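Local coordinates for AT-rich interactive domain-containing protein 4 (Arabidopsis thaliana, PDB 6LQF) that probably binds DNA through its ARID domain and recognises trimethylated histone H3, with a zinc-binding PHD finger alongside, at residues R31-F36 and A52-A57; K62-F67 and N109-H114. One frame throughout, in Å; residues are numbered along the deposited sequence.

In the fold
Both contacts lie in the ARID domain of this ARID-PHD piece, and their centres are about 13 Å apart. Contact 1 sets the loop 52-57 against helix 26-39. Contact 2 sets the segment 62-67 against helix 107-118. The two are joined directly. Ala57 O and Leu64 N are 2.8 Å apart, a probable hydrogen bond, and Pro55 O lies 3.0 Å from Arg63 NH1, probably another. Phe54 CE2 also packs on Leu66 CD1 at 3.6 Å. Contact 1 includes a ligand of the zinc site formed by His14, Cys16, Asp32 and His126. Contact 2 includes Asn109 and Lys112, which hydrogen-bond a phosphate of chain D.

Contact 1: residues R31-F36 and A52-A57; sequences RDVMQF and AEFPDA. With ZN (zinc ion), chain E; nucleotides of chain C.
Met34 lays its CG methylene over the ring of Phe54. Met34 CG sits 3.5 Å from the Phe54 ring centroid and 13° off the ring normal, which is a CH-pi contact. Met34 SD lies obliquely to the ring, 4.4 Å from the Phe54 ring centroid, and adds a Met-aromatic contact. The two side chains run past each other in opposite directions. The Val33 and Phe54 side chains cross at about a right angle, and Val33 CG1 comes 3.9 Å from Phe54 CZ. A chi1 of 175° puts the Phe54 ring opposite the backbone N, beneath the Met34 methylene. On the ring face opposite Met34, CB of Pro55 covers the rim, and a cis peptide bond precedes this proline. Replacing Phe54 with an alanine would probably leave Met34 CG and Val33 CG1 without their aromatic partner and open a gap between helix and loop. Further out, Tyr118 of helix 107-118 and Leu66 of helix 66-74 also touch Phe54. On the same helical turn as Val33 and Met34, Asp32 OD2 binds zinc at 2.1 Å. His14, Cys16 and His126 complete the site, and Tyr122 OH is hydrogen-bonded to the same OD2. At the loop's other end, Ala57 CA comes within 3.4 Å of OP1 of DT3 of chain C. Between 31-36 and 52-57 the contact is apolar, CH-pi and sulfur-aromatic packing, with no hydrogen bond.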
ATOM      1  N   ARG A  31     -13.571  -0.465 -11.167  1.00 19.06           N
ATOM      2  CA  ARG A  31     -14.549  -1.292 -11.869  1.00 18.23           C
ATOM      3  C   ARG A  31     -14.167  -2.755 -11.773  1.00 19.35           C
ATOM      4  O   ARG A  31     -15.056  -3.613 -11.605  1.00 20.95           O
ATOM      5  CB  ARG A  31     -14.689  -0.813 -13.326  1.00 18.91           C
ATOM      6  CG  ARG A  31     -15.361   0.553 -13.402  1.00 22.02           C
ATOM      7  CD  ARG A  31     -15.676   0.882 -14.850  1.00 27.99           C
ATOM      8  NE  ARG A  31     -16.270   2.206 -14.960  1.00 24.52           N
ATOM      9  CZ  ARG A  31     -17.576   2.450 -14.793  1.00 23.68           C
ATOM     10  NH1 ARG A  31     -18.400   1.461 -14.472  1.00 25.70           N
ATOM     11  NH2 ARG A  31     -18.044   3.693 -14.887  1.00 27.78           N
ATOM     12  N   ASP A  32     -12.864  -3.050 -11.804  1.00 18.16           N
ATOM     13  CA  ASP A  32     -12.454  -4.451 -11.656  1.00 18.29           C
ATOM     14  C   ASP A  32     -12.714  -4.950 -10.221  1.00 17.77           C
ATOM     15  O   ASP A  32     -13.118  -6.123 -10.030  1.00 20.05           O
ATOM     16  CB  ASP A  32     -10.966  -4.637 -12.030  1.00 20.10           C
ATOM     17  CG  ASP A  32     -10.631  -6.039 -12.286  1.00 22.10           C
ATOM     18  OD1 ASP A  32     -11.239  -6.714 -13.132  1.00 25.41           O
ATOM     19  OD2 ASP A  32      -9.707  -6.505 -11.598  1.00 22.59           O
ATOM     20  N   VAL A  33     -12.521  -4.096  -9.224  1.00 18.66           N
ATOM     21  CA  VAL A  33     -12.844  -4.498  -7.839  1.00 17.71           C
ATOM     22  C   VAL A  33     -14.336  -4.788  -7.689  1.00 17.93           C
ATOM     23  O   VAL A  33     -14.705  -5.813  -7.067  1.00 17.86           O
ATOM     24  CB  VAL A  33     -12.412  -3.441  -6.785  1.00 17.03           C
ATOM     25  CG1 VAL A  33     -12.876  -3.827  -5.410  1.00 20.34           C
ATOM     26  CG2 VAL A  33     -10.880  -3.327  -6.758  1.00 16.78           C
ATOM     27  N   MET A  34     -15.194  -3.918  -8.284  1.00 17.28           N
ATOM     28  CA  MET A  34     -16.637  -4.140  -8.177  1.00 18.07           C
ATOM     29  C   MET A  34     -17.005  -5.474  -8.826  1.00 19.86           C
ATOM     30  O   MET A  34     -17.772  -6.253  -8.239  1.00 21.65           O
ATOM     31  CB  MET A  34     -17.383  -2.977  -8.810  1.00 18.97           C
ATOM     32  CG  MET A  34     -17.169  -1.691  -8.095  1.00 18.10           C
ATOM     33  SD  MET A  34     -17.882  -0.338  -9.112  1.00 30.95           S
ATOM     34  CE  MET A  34     -19.579  -0.746  -9.071  1.00 34.48           C
ATOM     35  N   GLN A  35     -16.437  -5.754 -10.002  1.00 18.80           N
ATOM     36  CA  GLN A  35     -16.803  -6.991 -10.707  1.00 21.50           C
ATOM     37  C   GLN A  35     -16.365  -8.214  -9.899  1.00 20.28           C
ATOM     38  O   GLN A  35     -17.088  -9.214  -9.772  1.00 22.58           O
ATOM     39  CB  GLN A  35     -16.185  -7.019 -12.095  1.00 28.44           C
ATOM     40  CG  GLN A  35     -16.607  -8.238 -12.910  1.00 48.95           C
ATOM     41  CD  GLN A  35     -15.629  -8.561 -14.019  1.00 66.95           C
ATOM     42  OE1 GLN A  35     -15.272  -7.699 -14.823  1.00 74.07           O
ATOM     43  NE2 GLN A  35     -15.178  -9.804 -14.059  1.00 70.39           N
ATOM     44  N   PHE A  36     -15.191  -8.109  -9.290  1.00 20.14           N
ATOM     45  CA  PHE A  36     -14.639  -9.203  -8.483  1.00 19.46           C
ATOM     46  C   PHE A  36     -15.506  -9.443  -7.267  1.00 20.73           C
ATOM     47  O   PHE A  36     -15.795 -10.580  -6.924  1.00 22.02           O
ATOM     48  CB  PHE A  36     -13.196  -8.857  -8.034  1.00 19.15           C
ATOM     49  CG  PHE A  36     -12.590  -9.882  -7.144  1.00 20.16           C
ATOM     50  CD1 PHE A  36     -12.045 -11.019  -7.685  1.00 21.89           C
ATOM     51  CD2 PHE A  36     -12.581  -9.713  -5.743  1.00 18.82           C
ATOM     52  CE1 PHE A  36     -11.513 -12.015  -6.859  1.00 23.39           C
ATOM     53  CE2 PHE A  36     -12.037 -10.691  -4.935  1.00 19.11           C
ATOM     54  CZ  PHE A  36     -11.495 -11.820  -5.498  1.00 20.15           C
ATOM     55  N   ALA A  52     -19.993   5.494  -9.392  1.00 25.57           N
ATOM     56  CA  ALA A  52     -20.115   6.754  -8.657  1.00 27.65           C
ATOM     57  C   ALA A  52     -20.440   6.607  -7.178  1.00 28.08           C
ATOM     58  O   ALA A  52     -20.038   7.476  -6.368  1.00 30.91           O
ATOM     59  CB  ALA A  52     -21.192   7.643  -9.341  1.00 29.48           C
ATOM     60  N   GLU A  53     -21.153   5.521  -6.833  1.00 23.18           N
ATOM     61  CA  GLU A  53     -21.563   5.223  -5.458  1.00 25.94           C
ATOM     62  C   GLU A  53     -20.682   4.198  -4.692  1.00 22.02           C
ATOM     63  O   GLU A  53     -21.033   3.794  -3.569  1.00 22.89           O
ATOM     64  CB  GLU A  53     -22.987   4.678  -5.448  1.00 31.13           C
ATOM     65  CG  GLU A  53     -23.996   5.538  -6.231  1.00 46.81           C
ATOM     66  CD  GLU A  53     -24.429   6.804  -5.486  1.00 64.00           C
ATOM     67  OE1 GLU A  53     -25.065   7.675  -6.122  1.00 69.91           O
ATOM     68  OE2 GLU A  53     -24.142   6.931  -4.276  1.00 70.39           O
ATOM     69  N   PHE A  54     -19.597   3.743  -5.313  1.00 20.83           N
ATOM     70  CA  PHE A  54     -18.746   2.683  -4.726  1.00 17.35           C
ATOM     71  C   PHE A  54     -17.445   3.262  -4.213  1.00 19.36           C
ATOM     72  O   PHE A  54     -16.791   4.017  -4.965  1.00 21.19           O
ATOM     73  CB  PHE A  54     -18.452   1.629  -5.781  1.00 20.13           C
ATOM     74  CG  PHE A  54     -17.507   0.574  -5.313  1.00 21.47           C
ATOM     75  CD1 PHE A  54     -17.944  -0.451  -4.516  1.00 20.29           C
ATOM     76  CD2 PHE A  54     -16.188   0.631  -5.665  1.00 20.28           C
ATOM     77  CE1 PHE A  54     -17.077  -1.419  -4.050  1.00 20.04           C
ATOM     78  CE2 PHE A  54     -15.280  -0.314  -5.216  1.00 19.68           C
ATOM     79  CZ  PHE A  54     -15.759  -1.375  -4.373  1.00 18.77           C
ATOM     80  N   PRO A  55     -17.001   2.902  -3.005  1.00 19.04           N
ATOM     81  CA  PRO A  55     -17.723   2.091  -1.998  1.00 17.77           C
ATOM     82  C   PRO A  55     -18.621   2.954  -1.139  1.00 19.15           C
ATOM     83  O   PRO A  55     -18.492   4.153  -1.142  1.00 19.25           O
ATOM     84  CB  PRO A  55     -16.594   1.518  -1.149  1.00 15.08           C
ATOM     85  CG  PRO A  55     -15.590   2.655  -1.115  1.00 19.56           C
ATOM     86  CD  PRO A  55     -15.637   3.234  -2.546  1.00 20.85           C
ATOM     87  N   ASP A  56     -19.550   2.335  -0.414  1.00 17.87           N
ATOM     88  CA  ASP A  56     -20.377   3.046   0.552  1.00 20.97           C
ATOM     89  C   ASP A  56     -19.736   3.036   1.911  1.00 26.73           C
ATOM     90  O   ASP A  56     -20.204   2.372   2.844  1.00 28.59           O
ATOM     91  CB  ASP A  56     -21.743   2.369   0.623  1.00 24.52           C
ATOM     92  CG  ASP A  56     -22.746   3.142   1.443  1.00 51.53           C
ATOM     93  OD1 ASP A  56     -22.494   4.314   1.793  1.00 53.18           O
ATOM     94  OD2 ASP A  56     -23.819   2.563   1.718  1.00 56.55           O
ATOM     95  N   ALA A  57     -18.596   3.675   2.006  1.00 24.54           N
ATOM     96  CA  ALA A  57     -17.783   3.744   3.222  1.00 21.26           C
ATOM     97  C   ALA A  57     -17.133   5.116   3.226  1.00 21.28           C
ATOM     98  O   ALA A  57     -16.708   5.651   2.190  1.00 21.03           O
ATOM     99  CB  ALA A  57     -16.714   2.668   3.308  1.00 21.03           C
TER
HETATM  100 ZN    ZN E 801      -9.225  -8.499 -11.914  1.00 23.77          ZN
ATOM    101  P    DT C   3     -18.306   3.720   7.775  1.00 32.45           P
ATOM    102  OP1  DT C   3     -18.443   4.312   6.472  1.00 35.68           O
ATOM    103  OP2  DT C   3     -17.417   2.627   7.967  1.00 31.34           O
ATOM    104  O5'  DT C   3     -17.930   4.830   8.836  1.00 30.94           O
ATOM    105  C5'  DT C   3     -18.651   6.047   8.857  1.00 30.20           C
ATOM    106  C4'  DT C   3     -18.204   6.938   9.988  1.00 26.46           C
ATOM    107  O4'  DT C   3     -18.584   6.331  11.231  1.00 28.58           O
ATOM    108  C3'  DT C   3     -16.704   7.236  10.096  1.00 27.71           C
ATOM    109  O3'  DT C   3     -16.600   8.653  10.111  1.00 32.42           O
ATOM    110  C2'  DT C   3     -16.314   6.652  11.441  1.00 29.83           C
ATOM    111  C1'  DT C   3     -17.622   6.657  12.196  1.00 28.21           C
ATOM    112  N1   DT C   3     -17.734   5.663  13.241  1.00 27.13           N
ATOM    113  C2   DT C   3     -18.206   6.032  14.475  1.00 27.84           C
ATOM    114  O2   DT C   3     -18.419   7.183  14.785  1.00 29.96           O
ATOM    115  N3   DT C   3     -18.320   5.001  15.366  1.00 24.86           N
ATOM    116  C4   DT C   3     -18.082   3.665  15.127  1.00 28.48           C
ATOM    117  O4   DT C   3     -18.255   2.849  16.011  1.00 31.61           O
ATOM    118  C5   DT C   3     -17.636   3.349  13.796  1.00 29.28           C
ATOM    119  C7   DT C   3     -17.348   1.926  13.444  1.00 34.40           C
ATOM    120  C6   DT C   3     -17.518   4.348  12.922  1.00 25.45           C
TER

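Contact 2: residues K62-F67 and N109-H114; sequences KRLDLF and NTLKRH. With nucleotides of chain D.
Leu64 and His114 meet with the leucine over one face of the imidazole. The two side chains cross at a slant, with Leu64 CD2 3.6 Å above the His114 ring plane. Leu64 CD2 lies 3.9 Å from the His114 ring centroid and 21° off the normal, a CH-pi contact. It is displaced toward the rim, and Leu64 CD2 is 3.6 Å from His114 CG. The other methyl, Leu64 CD1, reaches His114 CD2 at 3.9 Å. A chi1 of 178° turns Leu64 CG away from the backbone N and brings both methyls to His114. One turn earlier on helix 107-118, Leu111 CD2 touches Leu64 CD1 more loosely, at 4.5 Å. Met95 and Leu59 also pack on both leucines. Away from Leu64, the helix carries DNA-binding side chains. Asn109 ND2 donates to OP2 of DA6 of chain D at 2.9 Å, with an N-H...O angle of 157°. Lys112 NZ hydrogen-bonds OP1 of DA6 of chain D at 3.2 Å, and Asn83 OD1 as well. Asn109 OD1 lies 3.4 Å from the thymine methyl C7 of DT7 of chain D. A helix packed on the domain core by one side and gripping DNA with another is typical of the helix-turn-helix-type ARID domain.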
ATOM      1  N   LYS A  62     -14.702  11.758   3.926  1.00 20.65           N
ATOM      2  CA  LYS A  62     -14.675  11.588   2.487  1.00 18.77           C
ATOM      3  C   LYS A  62     -14.900  10.127   2.143  1.00 17.53           C
ATOM      4  O   LYS A  62     -14.629   9.243   2.970  1.00 18.72           O
ATOM      5  CB  LYS A  62     -13.355  12.094   1.886  1.00 20.13           C
ATOM      6  CG  LYS A  62     -13.220  13.606   2.020  1.00 26.00           C
ATOM      7  CD  LYS A  62     -11.917  14.081   1.397  1.00 32.11           C
ATOM      8  CE  LYS A  62     -11.898  15.605   1.419  1.00 44.80           C
ATOM      9  NZ  LYS A  62     -10.629  16.145   0.867  1.00 55.62           N
ATOM     10  N   ARG A  63     -15.393   9.846   0.941  1.00 16.96           N
ATOM     11  CA  ARG A  63     -15.567   8.436   0.530  1.00 17.42           C
ATOM     12  C   ARG A  63     -14.233   7.697   0.604  1.00 15.98           C
ATOM     13  O   ARG A  63     -13.206   8.246   0.254  1.00 18.31           O
ATOM     14  CB  ARG A  63     -16.138   8.349  -0.899  1.00 19.48           C
ATOM     15  CG  ARG A  63     -16.507   6.904  -1.308  1.00 20.26           C
ATOM     16  CD  ARG A  63     -17.157   6.898  -2.728  1.00 22.26           C
ATOM     17  NE  ARG A  63     -18.189   7.935  -2.942  1.00 24.32           N
ATOM     18  CZ  ARG A  63     -19.480   7.725  -2.693  1.00 24.40           C
ATOM     19  NH1 ARG A  63     -19.947   6.552  -2.264  1.00 25.21           N
ATOM     20  NH2 ARG A  63     -20.351   8.684  -2.906  1.00 29.03           N
ATOM     21  N   LEU A  64     -14.231   6.468   1.100  1.00 16.60           N
ATOM     22  CA  LEU A  64     -12.990   5.714   1.236  1.00 17.04           C
ATOM     23  C   LEU A  64     -12.240   5.546  -0.096  1.00 19.07           C
ATOM     24  O   LEU A  64     -12.846   5.096  -1.075  1.00 20.08           O
ATOM     25  CB  LEU A  64     -13.362   4.360   1.821  1.00 15.70           C
ATOM     26  CG  LEU A  64     -12.186   3.413   2.000  1.00 19.63           C
ATOM     27  CD1 LEU A  64     -11.254   3.941   3.079  1.00 21.78           C
ATOM     28  CD2 LEU A  64     -12.767   2.057   2.361  1.00 22.19           C
ATOM     29  N   ASP A  65     -10.949   5.905  -0.116  1.00 18.09           N
ATOM     30  CA  ASP A  65     -10.102   5.857  -1.327  1.00 20.77           C
ATOM     31  C   ASP A  65      -9.410   4.496  -1.473  1.00 16.97           C
ATOM     32  O   ASP A  65      -8.241   4.295  -1.033  1.00 18.65           O
ATOM     33  CB  ASP A  65      -9.060   6.992  -1.245  1.00 18.27           C
ATOM     34  CG  ASP A  65      -8.065   7.005  -2.399  1.00 18.87           C
ATOM     35  OD1 ASP A  65      -8.174   6.207  -3.358  1.00 20.78           O
ATOM     36  OD2 ASP A  65      -7.161   7.882  -2.332  1.00 21.55           O
ATOM     37  N   LEU A  66     -10.113   3.553  -2.057  1.00 17.48           N
ATOM     38  CA  LEU A  66      -9.614   2.166  -2.139  1.00 16.98           C
ATOM     39  C   LEU A  66      -8.428   2.023  -3.059  1.00 17.28           C
ATOM     40  O   LEU A  66      -7.565   1.148  -2.846  1.00 18.23           O
ATOM     41  CB  LEU A  66     -10.724   1.216  -2.632  1.00 18.15           C
ATOM     42  CG  LEU A  66     -11.856   0.984  -1.695  1.00 18.21           C
ATOM     43  CD1 LEU A  66     -12.965   0.282  -2.472  1.00 22.49           C
ATOM     44  CD2 LEU A  66     -11.371   0.053  -0.592  1.00 19.74           C
ATOM     45  N   PHE A  67      -8.350   2.871  -4.104  1.00 17.33           N
ATOM     46  CA  PHE A  67      -7.228   2.763  -5.041  1.00 17.61           C
ATOM     47  C   PHE A  67      -5.886   3.043  -4.390  1.00 17.68           C
ATOM     48  O   PHE A  67      -4.916   2.258  -4.543  1.00 17.72           O
ATOM     49  CB  PHE A  67      -7.485   3.754  -6.176  1.00 17.57           C
ATOM     50  CG  PHE A  67      -6.489   3.701  -7.291  1.00 20.36           C
ATOM     51  CD1 PHE A  67      -6.154   2.508  -7.923  1.00 22.30           C
ATOM     52  CD2 PHE A  67      -5.910   4.871  -7.736  1.00 25.96           C
ATOM     53  CE1 PHE A  67      -5.256   2.502  -9.006  1.00 30.24           C
ATOM     54  CE2 PHE A  67      -5.009   4.840  -8.816  1.00 24.16           C
ATOM     55  CZ  PHE A  67      -4.736   3.666  -9.447  1.00 27.00           C
ATOM     56  N   ASN A 109      -6.115   0.778  12.479  1.00 17.90           N
ATOM     57  CA  ASN A 109      -7.040  -0.343  12.650  1.00 18.37           C
ATOM     58  C   ASN A 109      -8.219  -0.271  11.644  1.00 17.49           C
ATOM     59  O   ASN A 109      -8.637  -1.292  11.070  1.00 19.82           O
ATOM     60  CB  ASN A 109      -7.571  -0.333  14.093  1.00 19.79           C
ATOM     61  CG  ASN A 109      -8.436  -1.543  14.400  1.00 20.00           C
ATOM     62  OD1 ASN A 109      -9.653  -1.458  14.268  1.00 23.43           O
ATOM     63  ND2 ASN A 109      -7.824  -2.645  14.832  1.00 23.51           N
ATOM     64  N   THR A 110      -8.760   0.934  11.477  1.00 15.90           N
ATOM     65  CA  THR A 110      -9.846   1.132  10.527  1.00 17.41           C
ATOM     66  C   THR A 110      -9.435   0.738   9.106  1.00 16.93           C
ATOM     67  O   THR A 110     -10.178   0.031   8.389  1.00 17.82           O
ATOM     68  CB  THR A 110     -10.314   2.577  10.585  1.00 18.79           C
ATOM     69  OG1 THR A 110     -10.849   2.830  11.895  1.00 22.05           O
ATOM     70  CG2 THR A 110     -11.423   2.790   9.580  1.00 22.54           C
ATOM     71  N   LEU A 111      -8.230   1.164   8.687  1.00 16.71           N
ATOM     72  CA  LEU A 111      -7.787   0.838   7.336  1.00 16.60           C
ATOM     73  C   LEU A 111      -7.575  -0.667   7.152  1.00 15.96           C
ATOM     74  O   LEU A 111      -7.874  -1.211   6.091  1.00 17.72           O
ATOM     75  CB  LEU A 111      -6.489   1.584   6.995  1.00 17.58           C
ATOM     76  CG  LEU A 111      -6.666   3.063   6.766  1.00 17.13           C
ATOM     77  CD1 LEU A 111      -5.318   3.685   6.524  1.00 17.37           C
ATOM     78  CD2 LEU A 111      -7.553   3.331   5.544  1.00 18.93           C
ATOM     79  N   LYS A 112      -7.044  -1.340   8.179  1.00 16.28           N
ATOM     80  CA  LYS A 112      -6.882  -2.779   8.086  1.00 16.27           C
ATOM     81  C   LYS A 112      -8.238  -3.478   7.950  1.00 17.69           C
ATOM     82  O   LYS A 112      -8.355  -4.395   7.137  1.00 18.72           O
ATOM     83  CB  LYS A 112      -6.111  -3.305   9.319  1.00 17.91           C
ATOM     84  CG  LYS A 112      -4.644  -2.877   9.239  1.00 16.69           C
ATOM     85  CD  LYS A 112      -3.933  -3.086  10.589  1.00 25.78           C
ATOM     86  CE  LYS A 112      -3.582  -4.499  10.707  1.00 32.91           C
ATOM     87  NZ  LYS A 112      -2.879  -4.768  12.048  1.00 31.02           N
ATOM     88  N   ARG A 113      -9.274  -3.005   8.675  1.00 16.62           N
ATOM     89  CA  ARG A 113     -10.609  -3.593   8.572  1.00 17.82           C
ATOM     90  C   ARG A 113     -11.192  -3.342   7.175  1.00 18.13           C
ATOM     91  O   ARG A 113     -11.780  -4.229   6.557  1.00 19.91           O
ATOM     92  CB  ARG A 113     -11.499  -3.021   9.664  1.00 20.01           C
ATOM     93  CG  ARG A 113     -11.208  -3.515  11.068  1.00 29.34           C
ATOM     94  CD  ARG A 113     -12.335  -3.198  12.073  1.00 43.44           C
ATOM     95  NE  ARG A 113     -12.659  -1.772  12.135  1.00 48.96           N
ATOM     96  CZ  ARG A 113     -13.608  -1.191  11.404  1.00 46.03           C
ATOM     97  NH1 ARG A 113     -14.309  -1.908  10.541  1.00 47.48           N
ATOM     98  NH2 ARG A 113     -13.846   0.104  11.517  1.00 47.36           N
ATOM     99  N   HIS A 114     -10.996  -2.136   6.638  1.00 17.18           N
ATOM    100  CA  HIS A 114     -11.537  -1.866   5.303  1.00 17.49           C
ATOM    101  C   HIS A 114     -10.786  -2.687   4.258  1.00 17.36           C
ATOM    102  O   HIS A 114     -11.392  -3.107   3.259  1.00 19.16           O
ATOM    103  CB  HIS A 114     -11.398  -0.396   4.927  1.00 18.24           C
ATOM    104  CG  HIS A 114     -12.336   0.537   5.647  1.00 17.09           C
ATOM    105  ND1 HIS A 114     -13.682   0.288   5.777  1.00 23.74           N
ATOM    106  CD2 HIS A 114     -12.121   1.766   6.189  1.00 19.54           C
ATOM    107  CE1 HIS A 114     -14.257   1.305   6.394  1.00 27.85           C
ATOM    108  NE2 HIS A 114     -13.336   2.218   6.654  1.00 24.41           N
TER
ATOM    109  P    DA D   6      -4.121  -3.252  15.200  1.00 27.47           P
ATOM    110  OP1  DA D   6      -4.012  -4.647  15.018  1.00 39.05           O
ATOM    111  OP2  DA D   6      -4.980  -2.518  14.341  1.00 29.42           O
ATOM    112  O5'  DA D   6      -4.554  -2.908  16.676  1.00 26.04           O
ATOM    113  C5'  DA D   6      -3.922  -3.493  17.803  1.00 27.68           C
ATOM    114  C4'  DA D   6      -4.824  -3.444  19.014  1.00 28.87           C
ATOM    115  O4'  DA D   6      -4.902  -2.110  19.547  1.00 24.94           O
ATOM    116  C3'  DA D   6      -6.263  -3.885  18.777  1.00 26.11           C
ATOM    117  O3'  DA D   6      -6.658  -4.597  19.949  1.00 28.15           O
ATOM    118  C2'  DA D   6      -6.982  -2.567  18.587  1.00 21.96           C
ATOM    119  C1'  DA D   6      -6.231  -1.616  19.488  1.00 22.10           C
ATOM    120  N9   DA D   6      -6.163  -0.231  19.029  1.00 18.92           N
ATOM    121  C8   DA D   6      -5.826   0.185  17.770  1.00 20.28           C
ATOM    122  N7   DA D   6      -5.737   1.482  17.648  1.00 18.62           N
ATOM    123  C5   DA D   6      -6.086   1.959  18.899  1.00 16.58           C
ATOM    124  C6   DA D   6      -6.200   3.252  19.416  1.00 18.12           C
ATOM    125  N6   DA D   6      -5.981   4.354  18.710  1.00 18.28           N
ATOM    126  N1   DA D   6      -6.543   3.381  20.711  1.00 19.18           N
ATOM    127  C2   DA D   6      -6.755   2.278  21.424  1.00 19.32           C
ATOM    128  N3   DA D   6      -6.683   1.012  21.054  1.00 21.73           N
ATOM    129  C4   DA D   6      -6.344   0.914  19.762  1.00 18.39           C
ATOM    130  P    DT D   7      -8.112  -5.220  20.117  1.00 29.19           P
ATOM    131  OP1  DT D   7      -7.985  -6.355  20.983  1.00 37.83           O
ATOM    132  OP2  DT D   7      -8.749  -5.364  18.857  1.00 30.52           O
ATOM    133  O5'  DT D   7      -8.866  -4.091  20.913  1.00 29.08           O
ATOM    134  C5'  DT D   7      -8.380  -3.740  22.188  1.00 28.81           C
ATOM    135  C4'  DT D   7      -9.262  -2.686  22.799  1.00 26.68           C
ATOM    136  O4'  DT D   7      -8.998  -1.430  22.161  1.00 25.45           O
ATOM    137  C3'  DT D   7     -10.768  -2.932  22.673  1.00 26.53           C
ATOM    138  O3'  DT D   7     -11.219  -2.875  24.015  1.00 29.18           O
ATOM    139  C2'  DT D   7     -11.254  -1.761  21.840  1.00 21.95           C
ATOM    140  C1'  DT D   7     -10.194  -0.710  22.074  1.00 23.01           C
ATOM    141  N1   DT D   7     -10.035   0.249  20.983  1.00 23.09           N
ATOM    142  C2   DT D   7     -10.015   1.577  21.291  1.00 22.09           C
ATOM    143  O2   DT D   7     -10.163   1.994  22.413  1.00 25.12           O
ATOM    144  N3   DT D   7      -9.807   2.408  20.226  1.00 19.39           N
ATOM    145  C4   DT D   7      -9.619   2.044  18.913  1.00 19.50           C
ATOM    146  O4   DT D   7      -9.442   2.899  18.070  1.00 21.10           O
ATOM    147  C5   DT D   7      -9.629   0.627  18.663  1.00 20.37           C
ATOM    148  C7   DT D   7      -9.443   0.131  17.267  1.00 22.86           C
ATOM    149  C6   DT D   7      -9.823  -0.190  19.701  1.00 20.39           C
TER